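Local structure of MFP2B (Ascaris suum, 2BJR) at residues 210-215 with 225-230; 219-224 with 335-340; 233-238 with 255-260; 241-246 with 322-327; 315-320 with 352-357. The protein probably enhances the polymerization of major sperm protein that drives the amoeboid movement of nematode sperm, and carries a bound zinc ion. All blocks are in the same frame, centred on the assembly; numbering follows the deposited sequence.

Contact 1: residues 210-215 with 225-230; sequences PVRALG and NPDQYV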
# COMPACT_ATOMS: atom_id res chain seq x y z
N PRO A 210 1.14 -15.03 0.22
CA PRO A 210 -0.22 -14.45 0.32
C PRO A 210 -1.00 -15.13 1.45
O PRO A 210 -0.62 -16.24 1.89
CB PRO A 210 -0.86 -14.73 -1.04
CG PRO A 210 0.13 -15.53 -1.81
CD PRO A 210 1.34 -15.76 -1.05
N VAL A 211 -2.03 -14.46 1.94
CA VAL A 211 -2.77 -14.86 3.09
C VAL A 211 -4.06 -15.52 2.66
O VAL A 211 -4.96 -14.87 2.08
CB VAL A 211 -3.03 -13.66 4.03
CG1 VAL A 211 -3.92 -14.08 5.18
CG2 VAL A 211 -1.67 -13.04 4.55
N ARG A 212 -4.18 -16.83 2.95
CA ARG A 212 -5.28 -17.63 2.44
C ARG A 212 -6.49 -17.57 3.36
O ARG A 212 -6.34 -17.60 4.57
CB ARG A 212 -4.86 -19.09 2.32
CG ARG A 212 -5.93 -19.95 1.64
CD ARG A 212 -5.38 -21.24 1.03
NE ARG A 212 -4.58 -22.01 1.99
CZ ARG A 212 -4.29 -23.33 1.90
NH1 ARG A 212 -4.80 -24.07 0.95
NH2 ARG A 212 -3.50 -23.90 2.79
N ALA A 213 -7.68 -17.44 2.78
CA ALA A 213 -8.91 -17.42 3.49
C ALA A 213 -8.96 -18.62 4.45
O ALA A 213 -8.83 -19.76 3.98
CB ALA A 213 -10.04 -17.48 2.55
N LEU A 214 -9.14 -18.34 5.75
CA LEU A 214 -9.26 -19.34 6.82
C LEU A 214 -8.02 -20.22 6.99
O LEU A 214 -8.05 -21.23 7.73
CB LEU A 214 -10.51 -20.23 6.60
CG LEU A 214 -11.89 -19.62 6.51
CD1 LEU A 214 -13.03 -20.64 6.48
CD2 LEU A 214 -12.06 -18.62 7.65
N GLY A 215 -6.93 -19.87 6.31
CA GLY A 215 -5.73 -20.72 6.31
C GLY A 215 -5.87 -22.09 5.68
O GLY A 215 -5.12 -23.01 6.01
N ASN A 225 -12.69 -20.67 -7.12
CA ASN A 225 -11.56 -21.45 -6.65
C ASN A 225 -11.55 -21.59 -5.13
O ASN A 225 -11.72 -20.58 -4.41
CB ASN A 225 -10.29 -20.77 -7.15
CG ASN A 225 -9.08 -21.65 -7.12
OD1 ASN A 225 -8.56 -22.00 -6.07
ND2 ASN A 225 -8.59 -22.01 -8.33
N PRO A 226 -11.38 -22.82 -4.61
CA PRO A 226 -11.29 -23.03 -3.17
C PRO A 226 -10.12 -22.32 -2.45
O PRO A 226 -10.20 -22.12 -1.23
CB PRO A 226 -11.15 -24.56 -3.04
CG PRO A 226 -11.58 -25.13 -4.32
CD PRO A 226 -11.27 -24.08 -5.37
N ASP A 227 -9.06 -21.94 -3.16
CA ASP A 227 -7.90 -21.28 -2.56
C ASP A 227 -7.94 -19.80 -2.96
O ASP A 227 -7.62 -19.39 -4.09
CB ASP A 227 -6.60 -21.95 -2.96
CG ASP A 227 -6.52 -23.37 -2.45
OD1 ASP A 227 -6.80 -23.61 -1.25
OD2 ASP A 227 -6.24 -24.32 -3.21
N GLN A 228 -8.38 -19.01 -1.98
CA GLN A 228 -8.64 -17.59 -2.16
C GLN A 228 -7.79 -16.82 -1.18
O GLN A 228 -7.64 -17.23 -0.06
CB GLN A 228 -10.10 -17.33 -1.87
CG GLN A 228 -11.05 -17.93 -2.87
CD GLN A 228 -12.51 -17.96 -2.41
OE1 GLN A 228 -12.96 -17.11 -1.62
NE2 GLN A 228 -13.25 -18.93 -2.90
N TYR A 229 -7.23 -15.70 -1.61
CA TYR A 229 -6.28 -14.96 -0.82
C TYR A 229 -6.66 -13.49 -0.77
O TYR A 229 -7.37 -13.00 -1.62
CB TYR A 229 -4.89 -15.07 -1.40
CG TYR A 229 -4.39 -16.51 -1.58
CD1 TYR A 229 -4.79 -17.27 -2.70
CD2 TYR A 229 -3.55 -17.10 -0.66
CE1 TYR A 229 -4.31 -18.55 -2.91
CE2 TYR A 229 -3.12 -18.42 -0.84
CZ TYR A 229 -3.48 -19.10 -2.00
OH TYR A 229 -3.07 -20.40 -2.22
N VAL A 230 -6.24 -12.82 0.30
CA VAL A 230 -6.64 -11.44 0.55
C VAL A 230 -5.96 -10.42 -0.38
O VAL A 230 -4.74 -10.41 -0.52
CB VAL A 230 -6.28 -11.08 1.99
CG1 VAL A 230 -6.60 -9.55 2.26
CG2 VAL A 230 -7.06 -11.94 2.95
O HOH W 1 -2.97 -12.38 0.25
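An isolated beta bridge, Arg212 opposite Tyr229, fastens the loop after strand 209-210 to strand 229-235. Two backbone bonds make it: Val230 N gives to Val211 O at 3.0 Å, and Ala213 N meets Gln228 O at 2.8 Å in an almost straight line (176°). A water prolongs the link, accepting from Val211 N and donating to Val230 O. With CG anti to the backbone N (chi1 -173°), Arg212 lays its CG over one face of the Tyr229 ring, while Pro210 CB reaches Tyr229 CD2 at 3.6 Å. Farther out, the chain bends and Arg212 NH1 forms a salt bridge with Asp227 OD1 at 3.0 Å. Asp227 OD1 lies in the guanidinium plane, but NH1 meets it from above the carboxylate, 54° out of the carboxylate plane. Ser217 OG is a second partner of that oxygen. Just upstream, Asn225 OD1 accepts from Asp227 N in an Asx turn. The arrangement is a single beta bridge tying a loop to a strand of an antiparallel sheet.

Contact 2: residues 219-224 with 335-340; sequences DTLPGE and ATIGYG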
# COMPACT_ATOMS: atom_id res chain seq x y z
N ASP A 219 -14.72 -24.59 1.39
CA ASP A 219 -15.91 -25.22 0.78
C ASP A 219 -16.75 -24.09 0.22
O ASP A 219 -17.55 -23.49 0.94
CB ASP A 219 -16.64 -26.03 1.85
CG ASP A 219 -17.98 -26.60 1.39
OD1 ASP A 219 -18.31 -26.66 0.17
OD2 ASP A 219 -18.78 -27.03 2.25
N THR A 220 -16.49 -23.73 -1.03
CA THR A 220 -16.92 -22.43 -1.56
C THR A 220 -18.07 -22.51 -2.57
O THR A 220 -18.69 -23.57 -2.78
CB THR A 220 -15.70 -21.64 -2.10
OG1 THR A 220 -16.07 -20.28 -2.36
CG2 THR A 220 -15.20 -22.16 -3.45
N LEU A 221 -18.42 -21.38 -3.16
CA LEU A 221 -19.51 -21.30 -4.08
C LEU A 221 -19.17 -21.81 -5.48
O LEU A 221 -18.02 -21.85 -5.89
CB LEU A 221 -19.98 -19.86 -4.19
CG LEU A 221 -20.67 -19.35 -2.93
CD1 LEU A 221 -20.77 -17.82 -3.00
CD2 LEU A 221 -22.06 -19.97 -2.82
N PRO A 222 -20.20 -22.22 -6.21
CA PRO A 222 -20.01 -22.64 -7.61
C PRO A 222 -19.30 -21.58 -8.43
O PRO A 222 -19.66 -20.37 -8.39
CB PRO A 222 -21.47 -22.81 -8.11
CG PRO A 222 -22.24 -23.18 -6.93
CD PRO A 222 -21.59 -22.39 -5.77
N GLY A 223 -18.29 -22.02 -9.16
CA GLY A 223 -17.50 -21.18 -10.03
C GLY A 223 -16.30 -20.52 -9.36
O GLY A 223 -15.54 -19.86 -9.99
N GLU A 224 -16.12 -20.72 -8.07
CA GLU A 224 -15.01 -20.11 -7.38
C GLU A 224 -13.93 -21.13 -7.07
O GLU A 224 -14.21 -22.30 -6.77
CB GLU A 224 -15.52 -19.48 -6.08
CG GLU A 224 -16.57 -18.42 -6.30
CD GLU A 224 -16.06 -17.22 -7.07
OE1 GLU A 224 -14.91 -16.82 -6.87
OE2 GLU A 224 -16.80 -16.70 -7.91
N ALA A 335 -21.17 -6.78 5.60
CA ALA A 335 -20.19 -7.62 4.90
C ALA A 335 -20.72 -7.96 3.53
O ALA A 335 -21.93 -8.23 3.33
CB ALA A 335 -19.92 -8.89 5.71
N THR A 336 -19.82 -7.96 2.55
CA THR A 336 -20.21 -8.25 1.17
C THR A 336 -19.17 -9.03 0.35
O THR A 336 -18.02 -9.15 0.75
CB THR A 336 -20.57 -6.95 0.41
OG1 THR A 336 -19.41 -6.32 -0.15
CG2 THR A 336 -21.12 -5.85 1.30
N ILE A 337 -19.64 -9.59 -0.76
CA ILE A 337 -18.79 -10.24 -1.74
C ILE A 337 -19.25 -9.79 -3.12
O ILE A 337 -20.41 -9.36 -3.30
CB ILE A 337 -18.90 -11.76 -1.68
CG1 ILE A 337 -20.38 -12.23 -1.72
CG2 ILE A 337 -18.20 -12.29 -0.49
CD1 ILE A 337 -20.53 -13.74 -2.00
N GLY A 338 -18.34 -9.87 -4.07
CA GLY A 338 -18.71 -9.91 -5.46
C GLY A 338 -19.04 -11.34 -5.82
O GLY A 338 -18.23 -12.22 -5.59
N TYR A 339 -20.23 -11.59 -6.36
CA TYR A 339 -20.57 -12.92 -6.82
C TYR A 339 -21.80 -12.89 -7.73
O TYR A 339 -22.72 -12.16 -7.51
CB TYR A 339 -20.86 -13.83 -5.63
CG TYR A 339 -21.13 -15.25 -6.04
CD1 TYR A 339 -20.08 -16.11 -6.32
CD2 TYR A 339 -22.43 -15.74 -6.15
CE1 TYR A 339 -20.31 -17.43 -6.72
CE2 TYR A 339 -22.67 -17.08 -6.55
CZ TYR A 339 -21.58 -17.91 -6.84
OH TYR A 339 -21.74 -19.22 -7.25
N GLY A 340 -21.81 -13.74 -8.76
CA GLY A 340 -22.99 -13.93 -9.57
C GLY A 340 -23.40 -12.71 -10.34
O GLY A 340 -24.59 -12.52 -10.58
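Leu221, Pro222 and Glu224 of a type II beta turn, Leu221 to Glu224, meet the ring of Tyr339, at the end of strand 334-339, over one face and along its edge. The example illustrates how one aromatic residue can hold a loop against a sheet by several kinds of contact at once. Apolar contact comes first. Leu221 CD1 sits over the centre of one ring face, 3.7 Å from the Tyr339 centroid and only 8° off the normal, a well-formed CH-pi contact. Leu221 CB approaches Tyr339 CE1 at 3.5 Å, and the same CD1 methyl touches Ile337 CD1 at 4.2 Å, so a single leucine branch spans two residues of the strand. Tyr339 is swung toward the turn because its CG stands anti to the backbone N (chi1 -176°). The charged contribution lies at the ring edge, where Glu224 OE2 comes within 3.7 Å of Tyr339 CD1. That carboxylate is bound elsewhere, OE1 to Arg243 and OE2 to Arg263, two salt bridges that fix its position beside the ring. Hydrogen bonding is left to the phenol: Tyr339 OH donates to Pro222 O at 2.6 Å, lying in the carbonyl plane on a lone pair.

Contact 3: residues 233-238 with 255-260; sequences WYQSGE and FGWGGH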
# COMPACT_ATOMS: atom_id res chain seq x y z
N TRP A 233 -8.26 -3.44 -3.39
CA TRP A 233 -8.46 -2.62 -4.57
C TRP A 233 -9.11 -1.31 -4.08
O TRP A 233 -9.41 -1.17 -2.89
CB TRP A 233 -9.43 -3.33 -5.44
CG TRP A 233 -9.48 -2.99 -6.85
CD1 TRP A 233 -8.44 -2.73 -7.66
CD2 TRP A 233 -10.65 -2.93 -7.65
NE1 TRP A 233 -8.88 -2.53 -8.95
CE2 TRP A 233 -10.25 -2.64 -8.97
CE3 TRP A 233 -12.01 -3.14 -7.40
CZ2 TRP A 233 -11.15 -2.56 -10.03
CZ3 TRP A 233 -12.92 -3.05 -8.46
CH2 TRP A 233 -12.48 -2.75 -9.76
N TYR A 234 -9.34 -0.37 -5.00
CA TYR A 234 -9.94 0.92 -4.68
C TYR A 234 -11.00 1.27 -5.71
O TYR A 234 -10.78 1.06 -6.88
CB TYR A 234 -8.85 1.97 -4.66
CG TYR A 234 -8.10 1.97 -3.37
CD1 TYR A 234 -6.92 1.21 -3.24
CD2 TYR A 234 -8.52 2.74 -2.29
CE1 TYR A 234 -6.26 1.14 -2.05
CE2 TYR A 234 -7.79 2.72 -1.09
CZ TYR A 234 -6.69 1.88 -0.97
OH TYR A 234 -5.97 1.86 0.17
N GLN A 235 -12.14 1.79 -5.26
CA GLN A 235 -13.17 2.34 -6.15
C GLN A 235 -13.65 3.64 -5.55
O GLN A 235 -14.07 3.68 -4.39
CB GLN A 235 -14.38 1.41 -6.25
CG GLN A 235 -14.25 0.29 -7.24
CD GLN A 235 -14.15 0.76 -8.70
OE1 GLN A 235 -14.64 1.82 -9.05
NE2 GLN A 235 -13.44 0.00 -9.51
N SER A 236 -13.55 4.70 -6.33
CA SER A 236 -13.85 6.05 -5.86
C SER A 236 -13.21 6.45 -4.56
O SER A 236 -13.87 7.00 -3.72
CB SER A 236 -15.35 6.22 -5.73
OG SER A 236 -16.01 5.91 -6.95
N GLY A 237 -11.92 6.16 -4.37
CA GLY A 237 -11.24 6.47 -3.15
C GLY A 237 -11.60 5.58 -1.97
O GLY A 237 -11.06 5.75 -0.90
N GLU A 238 -12.44 4.58 -2.19
CA GLU A 238 -12.84 3.66 -1.12
C GLU A 238 -12.06 2.32 -1.19
O GLU A 238 -11.98 1.71 -2.26
CB GLU A 238 -14.31 3.33 -1.22
CG GLU A 238 -15.20 4.55 -1.03
CD GLU A 238 -16.68 4.27 -1.11
OE1 GLU A 238 -17.16 3.16 -0.76
OE2 GLU A 238 -17.40 5.24 -1.48
N PHE A 255 -13.78 -8.53 -6.88
CA PHE A 255 -14.22 -7.59 -5.83
C PHE A 255 -15.70 -7.28 -6.01
O PHE A 255 -16.23 -7.30 -7.13
CB PHE A 255 -13.39 -6.30 -5.90
CG PHE A 255 -11.89 -6.52 -5.71
CD1 PHE A 255 -11.05 -6.67 -6.80
CD2 PHE A 255 -11.32 -6.53 -4.46
CE1 PHE A 255 -9.70 -6.87 -6.62
CE2 PHE A 255 -9.95 -6.74 -4.27
CZ PHE A 255 -9.15 -6.92 -5.32
N GLY A 256 -16.37 -6.96 -4.90
CA GLY A 256 -17.73 -6.47 -4.90
C GLY A 256 -17.76 -5.09 -4.29
O GLY A 256 -17.15 -4.85 -3.25
N TRP A 257 -18.42 -4.15 -4.95
CA TRP A 257 -18.51 -2.80 -4.48
C TRP A 257 -19.57 -2.08 -5.29
O TRP A 257 -19.78 -2.43 -6.45
CB TRP A 257 -17.18 -2.06 -4.64
CG TRP A 257 -17.23 -0.66 -4.17
CD1 TRP A 257 -16.97 -0.21 -2.92
CD2 TRP A 257 -17.55 0.49 -4.96
NE1 TRP A 257 -17.07 1.16 -2.88
CE2 TRP A 257 -17.46 1.61 -4.12
CE3 TRP A 257 -17.89 0.68 -6.30
CZ2 TRP A 257 -17.71 2.92 -4.57
CZ3 TRP A 257 -18.15 1.99 -6.75
CH2 TRP A 257 -18.06 3.07 -5.89
N GLY A 258 -20.23 -1.13 -4.65
CA GLY A 258 -21.25 -0.27 -5.27
C GLY A 258 -22.39 -1.02 -5.92
O GLY A 258 -22.98 -0.54 -6.87
N GLY A 259 -22.73 -2.18 -5.39
CA GLY A 259 -23.75 -3.07 -5.94
C GLY A 259 -23.32 -3.91 -7.11
O GLY A 259 -24.14 -4.61 -7.67
N HIS A 260 -22.04 -3.88 -7.48
CA HIS A 260 -21.54 -4.64 -8.62
C HIS A 260 -20.46 -5.66 -8.25
O HIS A 260 -19.84 -5.57 -7.21
CB HIS A 260 -20.89 -3.72 -9.67
CG HIS A 260 -21.68 -2.48 -9.98
ND1 HIS A 260 -21.17 -1.21 -9.79
CD2 HIS A 260 -22.91 -2.32 -10.53
CE1 HIS A 260 -22.07 -0.32 -10.16
NE2 HIS A 260 -23.13 -0.96 -10.62
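Trp257 and the residues Gln235, Ser236 and Glu238 bring together two tight beta-hairpins, each closed by a type I' turn, Gln235 to Glu238 and Trp257 to His260. The indole can be followed outward. From CB, a chi1 of 180° sets CG anti to the backbone N and carries the ring toward the first turn, where CG already lies near Gln235 CB. On the pyrrole side CD1 leads to NE1, which donates to Glu238 OE1 at 2.9 Å with an N-H...O angle of 159°. The acceptor is in the plane of the indole, yet the donor stands well above the plane of the carboxylate. Glu238 OE2 has a salt bridge to Lys309, so both carboxylate oxygens are engaged. The fused bond and benzene ring are covered on one face: Gln235 CB rests 3.5 Å from the centroid of the six-membered ring of Trp257, a CH-pi contact. Farther along, Trp257 CZ2 comes to 3.7 Å from Gln235 O. Two residues back in each strand, the five-membered ring of Trp233 and the ring of Phe255 form an offset stack, their centroids 4.8 Å apart, with Trp233 CB over the phenyl centre. At the tip of the tryptophan, CH2 meets Ser236 OG at 3.7 Å.

Contact 4: residues 241-246 with 322-327; sequences MGRIWN and KEILGK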
# COMPACT_ATOMS: atom_id res chain seq x y z
N MSE A 241 -11.75 -4.76 -0.00
CA MSE A 241 -11.11 -6.05 0.16
C MSE A 241 -11.85 -7.07 -0.68
O MSE A 241 -13.04 -7.04 -0.89
CB MSE A 241 -11.06 -6.53 1.60
CG MSE A 241 -10.33 -5.67 2.52
SE MSE A 241 -8.43 -5.70 2.28
CE MSE A 241 -8.08 -4.50 3.73
N GLY A 242 -11.09 -7.97 -1.26
CA GLY A 242 -11.67 -9.00 -2.03
C GLY A 242 -10.72 -10.17 -2.13
O GLY A 242 -9.87 -10.37 -1.27
N ARG A 243 -10.91 -10.97 -3.18
CA ARG A 243 -10.21 -12.24 -3.30
C ARG A 243 -9.40 -12.37 -4.57
O ARG A 243 -9.83 -11.90 -5.63
CB ARG A 243 -11.22 -13.37 -3.20
CG ARG A 243 -12.19 -13.57 -4.33
CD ARG A 243 -13.20 -14.68 -4.05
NE ARG A 243 -14.22 -14.80 -5.11
CZ ARG A 243 -15.31 -14.04 -5.18
NH1 ARG A 243 -15.54 -13.11 -4.26
NH2 ARG A 243 -16.17 -14.19 -6.17
N ILE A 244 -8.22 -12.98 -4.46
CA ILE A 244 -7.47 -13.46 -5.62
C ILE A 244 -7.30 -14.98 -5.59
O ILE A 244 -7.42 -15.61 -4.54
CB ILE A 244 -6.13 -12.80 -5.79
CG1 ILE A 244 -5.26 -13.02 -4.56
CG2 ILE A 244 -6.32 -11.32 -6.09
CD1 ILE A 244 -3.78 -12.68 -4.75
N TRP A 245 -7.07 -15.55 -6.78
CA TRP A 245 -6.72 -16.97 -6.90
C TRP A 245 -5.79 -17.10 -8.08
O TRP A 245 -5.71 -16.21 -8.94
CB TRP A 245 -7.95 -17.84 -7.08
CG TRP A 245 -8.75 -17.53 -8.31
CD1 TRP A 245 -8.74 -18.23 -9.48
CD2 TRP A 245 -9.71 -16.47 -8.49
NE1 TRP A 245 -9.62 -17.68 -10.38
CE2 TRP A 245 -10.23 -16.60 -9.80
CE3 TRP A 245 -10.18 -15.43 -7.68
CZ2 TRP A 245 -11.19 -15.71 -10.33
CZ3 TRP A 245 -11.12 -14.55 -8.21
CH2 TRP A 245 -11.64 -14.71 -9.51
N ASN A 246 -5.10 -18.23 -8.11
CA ASN A 246 -4.09 -18.51 -9.10
C ASN A 246 -4.80 -19.19 -10.28
O ASN A 246 -5.29 -20.30 -10.16
CB ASN A 246 -2.99 -19.34 -8.49
CG ASN A 246 -1.84 -19.63 -9.47
OD1 ASN A 246 -1.92 -19.31 -10.65
ND2 ASN A 246 -0.77 -20.20 -8.96
N LYS A 322 -21.95 -21.88 2.09
CA LYS A 322 -20.59 -21.98 1.56
C LYS A 322 -19.74 -20.79 2.03
O LYS A 322 -20.26 -19.72 2.32
CB LYS A 322 -20.63 -21.98 0.04
CG LYS A 322 -21.43 -23.15 -0.57
CD LYS A 322 -20.82 -24.49 -0.14
CE LYS A 322 -21.48 -25.68 -0.86
NZ LYS A 322 -20.85 -26.97 -0.48
N GLU A 323 -18.44 -21.03 2.07
CA GLU A 323 -17.43 -20.06 2.50
C GLU A 323 -16.91 -19.29 1.29
O GLU A 323 -16.61 -19.90 0.29
CB GLU A 323 -16.28 -20.80 3.11
CG GLU A 323 -16.64 -21.53 4.40
CD GLU A 323 -15.71 -22.67 4.75
OE1 GLU A 323 -14.94 -23.11 3.88
OE2 GLU A 323 -15.77 -23.11 5.92
N ILE A 324 -16.76 -17.97 1.42
CA ILE A 324 -16.37 -17.11 0.30
C ILE A 324 -15.76 -15.83 0.81
O ILE A 324 -16.32 -15.14 1.66
CB ILE A 324 -17.56 -16.86 -0.63
CG1 ILE A 324 -17.19 -15.96 -1.82
CG2 ILE A 324 -18.74 -16.26 0.13
CD1 ILE A 324 -16.26 -16.62 -2.75
N LEU A 325 -14.57 -15.50 0.28
CA LEU A 325 -13.82 -14.36 0.75
C LEU A 325 -14.28 -13.02 0.11
O LEU A 325 -14.32 -12.88 -1.12
CB LEU A 325 -12.34 -14.59 0.48
CG LEU A 325 -11.38 -13.49 0.87
CD1 LEU A 325 -11.43 -13.26 2.37
CD2 LEU A 325 -9.93 -13.75 0.47
N GLY A 326 -14.59 -12.08 1.00
CA GLY A 326 -14.91 -10.70 0.62
C GLY A 326 -14.50 -9.71 1.70
O GLY A 326 -13.38 -9.71 2.17
N LYS A 327 -15.39 -8.80 2.04
CA LYS A 327 -14.98 -7.69 2.90
C LYS A 327 -16.04 -7.45 3.99
O LYS A 327 -17.20 -7.81 3.81
CB LYS A 327 -14.73 -6.44 2.03
CG LYS A 327 -16.06 -5.76 1.49
CD LYS A 327 -15.74 -4.71 0.42
CE LYS A 327 -17.03 -4.03 -0.10
NZ LYS A 327 -17.54 -2.98 0.88
O HOH W 2 -10.44 -10.01 1.56
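Met241, Gly242 and Arg243 face Leu325, Gly326 and Lys327 where two strands run roughly antiparallel (148°), the axes of segments 241-246 and 322-327 coming within 4.8 Å at their closest. Close approach alone does not make a sheet: no direct backbone hydrogen bond joins them. The polar contribution comes instead from a water donating to Gly242 O at 2.9 Å and to Gly326 O at 3.0 Å, and from a weak bond of Arg243 NH1 to Leu325 O at 3.4 Å. Other bonds hold the guanidinium: NE makes a salt bridge to Glu224 and NH2 reaches Gly338 O. Met241 N, buried by the contact, has no hydrogen-bonding partner in the model. Van der Waals contacts accompany these bonds. Ile324 CD1 lies over one guanidinium face, 3.5 Å above the plane of Arg243, displaced toward its rim. Extended from CG to NE, the arginine also passes Leu325, its CB 3.9 Å from Leu325 CD2. At the other end, Met241 CB, in a selenomethionine, meets Lys327 CB at 3.7 Å. Strand 238-247 lies between 229-235 and 250-257 in one sheet, strand 322-329 between 313-319 and 334-339 in another, and the two meet here.

Contact 5: residues 315-320 with 352-357; sequences AVLIVD and HSCMVL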
# COMPACT_ATOMS: atom_id res chain seq x y z
N ALA A 315 -12.81 -10.62 5.15
CA ALA A 315 -13.78 -11.47 5.86
C ALA A 315 -14.27 -12.56 4.95
O ALA A 315 -14.57 -12.33 3.79
CB ALA A 315 -14.93 -10.65 6.34
N VAL A 316 -14.35 -13.78 5.48
CA VAL A 316 -15.01 -14.86 4.81
C VAL A 316 -16.47 -14.84 5.26
O VAL A 316 -16.75 -14.88 6.47
CB VAL A 316 -14.36 -16.20 5.22
CG1 VAL A 316 -15.08 -17.34 4.59
CG2 VAL A 316 -12.88 -16.22 4.84
N LEU A 317 -17.37 -14.76 4.30
CA LEU A 317 -18.81 -14.80 4.52
C LEU A 317 -19.30 -16.22 4.33
O LEU A 317 -18.70 -16.99 3.58
CB LEU A 317 -19.53 -13.93 3.48
CG LEU A 317 -19.54 -12.42 3.71
CD1 LEU A 317 -18.15 -11.87 3.64
CD2 LEU A 317 -20.47 -11.75 2.72
N ILE A 318 -20.40 -16.55 5.01
CA ILE A 318 -21.13 -17.78 4.75
C ILE A 318 -22.39 -17.45 3.95
O ILE A 318 -23.27 -16.77 4.46
CB ILE A 318 -21.55 -18.46 6.08
CG1 ILE A 318 -20.34 -18.71 6.97
CG2 ILE A 318 -22.30 -19.76 5.80
CD1 ILE A 318 -19.24 -19.53 6.33
N VAL A 319 -22.43 -17.90 2.71
CA VAL A 319 -23.49 -17.61 1.76
C VAL A 319 -23.97 -18.93 1.16
O VAL A 319 -23.18 -19.68 0.55
CB VAL A 319 -22.97 -16.70 0.62
CG1 VAL A 319 -24.04 -16.50 -0.50
CG2 VAL A 319 -22.55 -15.41 1.17
N ASP A 320 -25.25 -19.25 1.33
CA ASP A 320 -25.79 -20.50 0.80
C ASP A 320 -25.04 -21.66 1.46
O ASP A 320 -24.78 -22.67 0.83
CB ASP A 320 -25.62 -20.57 -0.73
CG ASP A 320 -26.52 -19.58 -1.50
OD1 ASP A 320 -27.49 -19.04 -0.89
OD2 ASP A 320 -26.33 -19.29 -2.72
N HIS A 352 -22.69 -11.85 11.85
CA HIS A 352 -22.07 -12.47 13.01
C HIS A 352 -21.44 -13.85 12.69
O HIS A 352 -20.53 -14.24 13.40
CB HIS A 352 -23.08 -12.57 14.18
CG HIS A 352 -23.54 -11.23 14.69
ND1 HIS A 352 -24.40 -11.11 15.77
CD2 HIS A 352 -23.31 -9.97 14.25
CE1 HIS A 352 -24.65 -9.83 15.98
NE2 HIS A 352 -24.01 -9.11 15.07
N SER A 353 -21.89 -14.54 11.64
CA SER A 353 -21.26 -15.78 11.15
C SER A 353 -19.94 -15.59 10.33
O SER A 353 -19.25 -16.61 9.99
CB SER A 353 -22.21 -16.60 10.29
OG SER A 353 -22.82 -15.83 9.25
N CYS A 354 -19.62 -14.34 10.00
CA CYS A 354 -18.41 -14.02 9.21
C CYS A 354 -17.17 -14.45 10.00
O CYS A 354 -17.18 -14.41 11.22
CB CYS A 354 -18.27 -12.48 8.91
SG CYS A 354 -19.43 -11.99 7.66
N MSE A 355 -16.10 -14.78 9.29
CA MSE A 355 -14.81 -15.02 9.92
C MSE A 355 -13.89 -13.88 9.45
O MSE A 355 -13.69 -13.70 8.25
CB MSE A 355 -14.25 -16.39 9.53
CG MSE A 355 -15.15 -17.60 9.81
SE MSE A 355 -15.10 -17.82 11.73
CE MSE A 355 -13.29 -18.25 12.09
N VAL A 356 -13.36 -13.10 10.38
CA VAL A 356 -12.65 -11.87 10.03
C VAL A 356 -11.15 -12.08 10.18
O VAL A 356 -10.70 -12.67 11.16
CB VAL A 356 -13.13 -10.70 10.91
CG1 VAL A 356 -12.35 -9.44 10.68
CG2 VAL A 356 -14.55 -10.46 10.66
N LEU A 357 -10.34 -11.58 9.24
CA LEU A 357 -8.88 -11.71 9.39
C LEU A 357 -8.43 -10.73 10.47
O LEU A 357 -8.68 -9.52 10.35
CB LEU A 357 -8.14 -11.41 8.06
CG LEU A 357 -6.60 -11.47 8.25
CD1 LEU A 357 -6.17 -12.91 8.64
CD2 LEU A 357 -5.87 -10.99 7.05
O HOH W 3 -21.45 -14.64 7.07
O HOH W 4 -24.43 -16.82 6.80
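Met355 O takes the shortest direct bond between these segments, from Val316 N at 2.8 Å, and is also approached by Ala315 CA at 3.3 Å in a CA-H...O contact. The return bond, Met355 N to Val316 O at 2.9 Å, completes a hydrogen-bonded antiparallel pair between strands 313-319 and 355-361. Val316 O likewise has a CA-H...O neighbour, Cys354 CA. Beside this pair, Ala315 and Val356 form a non-hydrogen-bonded one, with Ala315 CB 4.3 Å from Val356 CG2 on the sheet face opposite Val316 and Met355. Where regular pairing ends, side chains and solvent take over. With SG anti to the carbonyl carbon (chi1 -75°), Cys354 brings its sulfur to 4.0 Å from Leu317 CG. Next to it, Ser353 OG is bound to two waters that link it to the backbone of Ile318. One water accepts from Ile318 N at 3.0 Å; the other donates to Ile318 O at 2.6 Å.

Contact 4 is the hub of the set: its centre lies about 7 Å from those of contacts 1 and 2 and about 10 Å from that of contact 5. Direct bonds join the neighbours. Gln228 of contact 1 accepts from Leu325 N, Asp219 of contact 2 makes a salt bridge to Lys322, and Gly326 N bonds to Ala315 O of contact 5. Contacts 1 and 3 share strand 229-235 but have centres about 20 Å apart, whereas contact 3 reaches contact 4 through Phe255 packed on Gly242. All five lie in the second cytosolic motility protein region, away from the zinc held by His86, Cys174, Cys176 and Cys179.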